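Local coordinates for protein WZI (Escherichia coli, PDB 2YNK) that is an outer-membrane lectin, a carbohydrate-binding beta-barrel that underpins assembly of the group 1 capsule, at residues 126-131 with 165-170; 224-229 with 275-280. All blocks are in the same frame, centred on the assembly; numbering follows the deposited sequence.

Interaction 1 of 2, residues 126-131 with 165-170; sequences RFNANG and AMRPMT
Asn130 lies against the ring of Pro168, and this is the apolar part of the contact between 126-131 and 165-170. The CB of Asn130 comes within 3.7 Å of Pro168 CG, and its amide carbon CG sits 3.9 Å from Pro168 CD, the side chain crossing the pyrrolidine ring at about a right angle. With the amide beside its own backbone N (chi1 -68°), Asn130 extends over the CG-CD bond of the proline. Gly131 adds its backbone N, 4.0 Å from Pro168 CG.

The polar part is a set of loose approaches to Arg167. This side chain bends at chi3 (107°), turning its guanidinium toward the two asparagines. Asn130 OD1 stands 3.5 Å from Arg167 NE without forming a hydrogen bond, with amide and guanidinium planes 60° apart. Asn128 ND2 reaches the guanidinium edge 3.7 Å from Arg167 NH2, its amide standing nearly upright to that group; both nitrogens are donors and do not bond to each other.

What brings them together is the carboxylate of Glu116, on strand 107-116: it forms a salt bridge with Arg167 NH2 through OE1 and receives a weak hydrogen bond from Asn128 ND2 on OE2, tying both segments. Gln147 acts likewise, accepting from Asn130 ND2 and bonding Thr170 OG1 through its own amide nitrogen.

Gln147 and Thr170 also line an n-octane site. In this outer-membrane beta-barrel, the long loop entering strand 170-176 packs against the start of wall strand 127-138, held by side chains and not by backbone pairing.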
loop_
_atom_site.group_PDB
_atom_site.type_symbol
_atom_site.label_atom_id
_atom_site.label_comp_id
_atom_site.label_asym_id
_atom_site.label_seq_id
_atom_site.Cartn_x
_atom_site.Cartn_y
_atom_site.Cartn_z
ATOM N N ARG A 126 22.244 6.064 7.440
ATOM C CA ARG A 126 21.584 4.880 7.981
ATOM C C ARG A 126 20.500 5.234 9.003
ATOM O O ARG A 126 19.798 4.356 9.477
ATOM C CB ARG A 126 22.601 3.921 8.599
ATOM C CG ARG A 126 23.297 4.414 9.857
ATOM C CD ARG A 126 24.663 3.756 9.965
ATOM N NE ARG A 126 25.356 4.059 11.217
ATOM C CZ ARG A 126 25.302 3.316 12.321
ATOM N NH1 ARG A 126 24.573 2.199 12.370
ATOM N NH2 ARG A 126 25.982 3.701 13.393
ATOM N N PHE A 127 20.392 6.515 9.340
ATOM C CA PHE A 127 19.357 7.030 10.216
ATOM C C PHE A 127 18.311 7.737 9.384
ATOM O O PHE A 127 18.671 8.485 8.462
ATOM C CB PHE A 127 19.934 8.065 11.177
ATOM C CG PHE A 127 20.775 7.488 12.269
ATOM C CD1 PHE A 127 20.182 6.976 13.418
ATOM C CD2 PHE A 127 22.162 7.498 12.173
ATOM C CE1 PHE A 127 20.960 6.468 14.443
ATOM C CE2 PHE A 127 22.948 6.990 13.192
ATOM C CZ PHE A 127 22.351 6.472 14.325
ATOM N N ASN A 128 17.030 7.542 9.721
ATOM C CA ASN A 128 15.957 8.279 9.048
ATOM C C ASN A 128 14.651 8.376 9.843
ATOM O O ASN A 128 14.451 7.689 10.848
ATOM C CB ASN A 128 15.694 7.680 7.676
ATOM C CG ASN A 128 14.858 6.438 7.744
ATOM O OD1 ASN A 128 13.650 6.522 7.726
ATOM N ND2 ASN A 128 15.491 5.278 7.821
ATOM N N ALA A 129 13.765 9.243 9.369
ATOM C CA ALA A 129 12.498 9.489 10.033
ATOM C C ALA A 129 11.314 9.095 9.148
ATOM O O ALA A 129 10.334 9.829 9.073
ATOM C CB ALA A 129 12.410 10.955 10.429
ATOM N N ASN A 130 11.416 7.941 8.479
ATOM C CA ASN A 130 10.348 7.431 7.606
ATOM C C ASN A 130 9.088 7.077 8.428
ATOM O O ASN A 130 9.163 6.514 9.530
ATOM C CB ASN A 130 10.820 6.207 6.800
ATOM C CG ASN A 130 11.904 6.542 5.741
ATOM O OD1 ASN A 130 12.453 5.642 5.082
ATOM N ND2 ASN A 130 12.212 7.826 5.579
ATOM N N GLY A 131 7.927 7.431 7.902
ATOM C CA GLY A 131 6.702 7.233 8.627
ATOM C C GLY A 131 6.378 8.380 9.562
ATOM O O GLY A 131 5.224 8.507 9.972
ATOM N N ALA A 165 6.725 0.547 -2.175
ATOM C CA ALA A 165 7.909 -0.261 -2.434
ATOM C C ALA A 165 9.120 0.632 -2.653
ATOM O O ALA A 165 9.786 0.567 -3.696
ATOM C CB ALA A 165 7.656 -1.123 -3.664
HETATM N N MSE A 166 9.391 1.473 -1.663
HETATM C CA MSE A 166 10.176 2.693 -1.852
HETATM C C MSE A 166 10.067 3.470 -0.576
HETATM O O MSE A 166 9.158 3.246 0.217
HETATM C CB MSE A 166 9.543 3.536 -2.957
HETATM C CG MSE A 166 8.016 3.368 -2.834
HETATM SE SE MSE A 166 7.139 5.097 -2.865
HETATM C CE MSE A 166 7.149 5.423 -0.921
ATOM N N ARG A 167 10.978 4.408 -0.364
ATOM C CA ARG A 167 10.986 5.153 0.880
ATOM C C ARG A 167 9.945 6.246 0.778
ATOM O O ARG A 167 9.885 6.935 -0.247
ATOM C CB ARG A 167 12.368 5.734 1.169
ATOM C CG ARG A 167 13.429 4.659 1.233
ATOM C CD ARG A 167 14.792 5.211 1.603
ATOM N NE ARG A 167 15.126 4.829 2.963
ATOM C CZ ARG A 167 15.963 3.862 3.300
ATOM N NH1 ARG A 167 16.626 3.165 2.390
ATOM N NH2 ARG A 167 16.160 3.606 4.577
ATOM N N PRO A 168 9.117 6.402 1.828
ATOM C CA PRO A 168 8.063 7.405 1.788
ATOM C C PRO A 168 8.661 8.803 1.661
ATOM O O PRO A 168 9.767 9.049 2.165
ATOM C CB PRO A 168 7.338 7.218 3.126
ATOM C CG PRO A 168 8.341 6.571 4.021
ATOM C CD PRO A 168 9.185 5.717 3.132
HETATM N N MSE A 169 7.942 9.699 0.987
HETATM C CA MSE A 169 8.474 11.004 0.638
HETATM C C MSE A 169 7.927 12.048 1.536
HETATM O O MSE A 169 6.790 11.945 2.017
HETATM C CB MSE A 169 8.083 11.375 -0.779
HETATM C CG MSE A 169 8.462 10.277 -1.761
HETATM SE SE MSE A 169 7.868 10.823 -3.557
HETATM C CE MSE A 169 5.955 10.359 -3.330
ATOM N N THR A 170 8.718 13.095 1.736
ATOM C CA THR A 170 8.348 14.192 2.612
ATOM C C THR A 170 7.378 15.114 1.914
ATOM O O THR A 170 7.649 15.574 0.795
ATOM C CB THR A 170 9.575 14.981 3.061
ATOM O OG1 THR A 170 10.267 14.214 4.049
ATOM C CG2 THR A 170 9.183 16.321 3.651
#

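Interaction 2 of 2, residues 224-229 with 275-280; sequences QSLELG and FKFKLE
The ring of Phe277 takes a methyl of Leu226 at its edge: Leu226 CD1 lies near the ring plane, 4.0 Å from Phe277 CD1, and the two side chains cross at about a right angle. In Phe277 the ring is anti to the backbone N (chi1 -172°), a setting that also brings it close to the carbonyl oxygen of Ser225, with Phe277 CD1 3.6 Å from Ser225 O. Further along the same face Leu228 meets Phe275, CD2 touching the CB of the phenylalanine at 3.9 Å while the aromatic ring leads away from the neighbouring strand.

The backbones run antiparallel, at 178° over 226-229 and 275-278. Glu227 and Lys276 form a hydrogen-bonded pair, with Glu227 N 2.9 Å from Lys276 O in an almost straight bond (174°) and Lys276 N 3.1 Å from Glu227 O. Leu226 with Phe277 and Leu228 with Phe275 are the non-hydrogen-bonded pairs on either side. Beyond the Leu226-Phe277 pair Lys278 N donates to Ser225 O over 2.7 Å, in the carbonyl plane; the same oxygen receives the CA-H of Phe277. The side chain of Lys278, bent in its last two torsions, folds back to give a weak hydrogen bond from NZ to Gln224 O, and Ser225 OG makes another weak one to Lys278 O.

Glu227 and Lys276 point to the other face, where their charges find separate partners: Glu227 binds Ser26 and Ser28, in the chain after helix 8-19, and Lys276 makes salt bridges with Asp19 at the end of that helix and Glu313 on barrel strand 306-317. The leucine-phenylalanine face is consistent with a membrane-facing barrel wall. Strands 212-221 and 287-295 flank the pair, each hydrogen-bonding to its outer edge.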
loop_
_atom_site.group_PDB
_atom_site.type_symbol
_atom_site.label_atom_id
_atom_site.label_comp_id
_atom_site.label_asym_id
_atom_site.label_seq_id
_atom_site.Cartn_x
_atom_site.Cartn_y
_atom_site.Cartn_z
ATOM N N GLN A 224 -23.441 -0.789 -2.362
ATOM C CA GLN A 224 -22.582 -1.577 -1.467
ATOM C C GLN A 224 -21.675 -2.590 -2.171
ATOM O O GLN A 224 -20.689 -3.029 -1.580
ATOM C CB GLN A 224 -23.429 -2.332 -0.437
ATOM C CG GLN A 224 -24.027 -1.457 0.650
ATOM C CD GLN A 224 -25.054 -2.194 1.505
ATOM O OE1 GLN A 224 -25.815 -3.039 1.012
ATOM N NE2 GLN A 224 -25.088 -1.868 2.794
ATOM N N SER A 225 -22.015 -2.965 -3.405
ATOM C CA SER A 225 -21.295 -4.001 -4.148
ATOM C C SER A 225 -20.153 -3.484 -5.028
ATOM O O SER A 225 -19.273 -4.254 -5.394
ATOM C CB SER A 225 -22.267 -4.794 -5.035
ATOM O OG SER A 225 -23.058 -5.687 -4.268
ATOM N N LEU A 226 -20.173 -2.204 -5.380
ATOM C CA LEU A 226 -19.212 -1.657 -6.326
ATOM C C LEU A 226 -18.523 -0.422 -5.765
ATOM O O LEU A 226 -19.189 0.526 -5.352
ATOM C CB LEU A 226 -19.917 -1.286 -7.629
ATOM C CG LEU A 226 -19.058 -0.673 -8.739
ATOM C CD1 LEU A 226 -18.205 -1.727 -9.426
ATOM C CD2 LEU A 226 -19.950 0.030 -9.745
ATOM N N GLU A 227 -17.188 -0.445 -5.755
ATOM C CA GLU A 227 -16.383 0.749 -5.495
ATOM C C GLU A 227 -15.676 1.157 -6.778
ATOM O O GLU A 227 -15.197 0.302 -7.519
ATOM C CB GLU A 227 -15.367 0.484 -4.395
ATOM C CG GLU A 227 -14.361 1.610 -4.211
ATOM C CD GLU A 227 -13.806 1.687 -2.802
ATOM O OE1 GLU A 227 -14.508 2.249 -1.932
ATOM O OE2 GLU A 227 -12.686 1.186 -2.561
ATOM N N LEU A 228 -15.638 2.458 -7.055
ATOM C CA LEU A 228 -14.951 2.975 -8.241
ATOM C C LEU A 228 -13.912 3.995 -7.828
ATOM O O LEU A 228 -14.194 4.890 -7.031
ATOM C CB LEU A 228 -15.933 3.638 -9.203
ATOM C CG LEU A 228 -16.962 2.728 -9.861
ATOM C CD1 LEU A 228 -17.835 3.551 -10.786
ATOM C CD2 LEU A 228 -16.282 1.594 -10.610
ATOM N N GLY A 229 -12.716 3.865 -8.389
ATOM C CA GLY A 229 -11.622 4.783 -8.100
ATOM C C GLY A 229 -11.067 5.476 -9.332
ATOM O O GLY A 229 -11.050 4.919 -10.433
ATOM N N PHE A 275 -11.394 -0.503 -9.652
ATOM C CA PHE A 275 -12.696 -0.924 -9.136
ATOM C C PHE A 275 -12.539 -2.136 -8.223
ATOM O O PHE A 275 -11.547 -2.867 -8.306
ATOM C CB PHE A 275 -13.662 -1.267 -10.283
ATOM C CG PHE A 275 -13.456 -2.645 -10.847
ATOM C CD1 PHE A 275 -14.106 -3.743 -10.287
ATOM C CD2 PHE A 275 -12.585 -2.850 -11.910
ATOM C CE1 PHE A 275 -13.895 -5.015 -10.789
ATOM C CE2 PHE A 275 -12.373 -4.122 -12.418
ATOM C CZ PHE A 275 -13.027 -5.205 -11.859
ATOM N N LYS A 276 -13.521 -2.329 -7.349
ATOM C CA LYS A 276 -13.670 -3.567 -6.593
ATOM C C LYS A 276 -15.169 -3.916 -6.542
ATOM O O LYS A 276 -15.998 -3.057 -6.220
ATOM C CB LYS A 276 -13.074 -3.436 -5.176
ATOM C CG LYS A 276 -13.116 -4.739 -4.379
ATOM C CD LYS A 276 -12.555 -4.643 -2.966
ATOM C CE LYS A 276 -12.861 -5.918 -2.171
ATOM N NZ LYS A 276 -12.027 -6.138 -0.947
ATOM N N PHE A 277 -15.502 -5.166 -6.869
ATOM C CA PHE A 277 -16.889 -5.622 -6.918
ATOM C C PHE A 277 -17.143 -6.760 -5.934
ATOM O O PHE A 277 -16.656 -7.867 -6.128
ATOM C CB PHE A 277 -17.245 -6.077 -8.334
ATOM C CG PHE A 277 -18.704 -6.392 -8.517
ATOM C CD1 PHE A 277 -19.622 -5.376 -8.754
ATOM C CD2 PHE A 277 -19.164 -7.698 -8.452
ATOM C CE1 PHE A 277 -20.970 -5.662 -8.922
ATOM C CE2 PHE A 277 -20.507 -7.986 -8.621
ATOM C CZ PHE A 277 -21.411 -6.968 -8.858
ATOM N N LYS A 278 -17.914 -6.484 -4.884
ATOM C CA LYS A 278 -18.228 -7.486 -3.855
ATOM C C LYS A 278 -19.396 -8.348 -4.310
ATOM O O LYS A 278 -20.362 -7.833 -4.866
ATOM C CB LYS A 278 -18.581 -6.809 -2.526
ATOM C CG LYS A 278 -17.426 -6.052 -1.883
ATOM C CD LYS A 278 -17.893 -5.037 -0.842
ATOM C CE LYS A 278 -17.116 -3.728 -0.955
ATOM N NZ LYS A 278 -17.292 -3.037 -2.275
ATOM N N LEU A 279 -19.305 -9.657 -4.075
ATOM C CA LEU A 279 -20.367 -10.591 -4.463
ATOM C C LEU A 279 -21.325 -10.931 -3.315
ATOM O O LEU A 279 -22.431 -11.401 -3.558
ATOM C CB LEU A 279 -19.773 -11.885 -5.048
ATOM C CG LEU A 279 -19.286 -11.821 -6.503
ATOM C CD1 LEU A 279 -18.636 -13.133 -6.927
ATOM C CD2 LEU A 279 -20.431 -11.472 -7.442
ATOM N N GLU A 280 -20.908 -10.689 -2.077
ATOM C CA GLU A 280 -21.724 -11.054 -0.921
ATOM C C GLU A 280 -23.127 -10.446 -0.963
ATOM O O GLU A 280 -24.105 -11.153 -0.715
ATOM C CB GLU A 280 -21.024 -10.674 0.386
ATOM C CG GLU A 280 -21.708 -11.196 1.647
ATOM C CD GLU A 280 -22.887 -10.346 2.117
ATOM O OE1 GLU A 280 -22.931 -9.135 1.786
ATOM O OE2 GLU A 280 -23.773 -10.890 2.828
#

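Overall arrangement
Both contacts reach the wall of the same closed antiparallel barrel and both are surface contacts, yet they sit on opposite sides of the chain's centre, with centres 33 Å apart and nearest atoms about 19 Å apart. They share no strand. Interaction 2 joins two adjacent strands, so backbone hydrogen bonds do most of the work and side chains sort into an apolar and a charged face. Interaction 1 spans positions that are not neighbours in the sheet, strand 127-138 and the loop before 170-176; strand 141-145 comes between them in the strand order. There side-chain amides, a proline and a guanidinium pack, with bridging residues from outside supplying the polar ties.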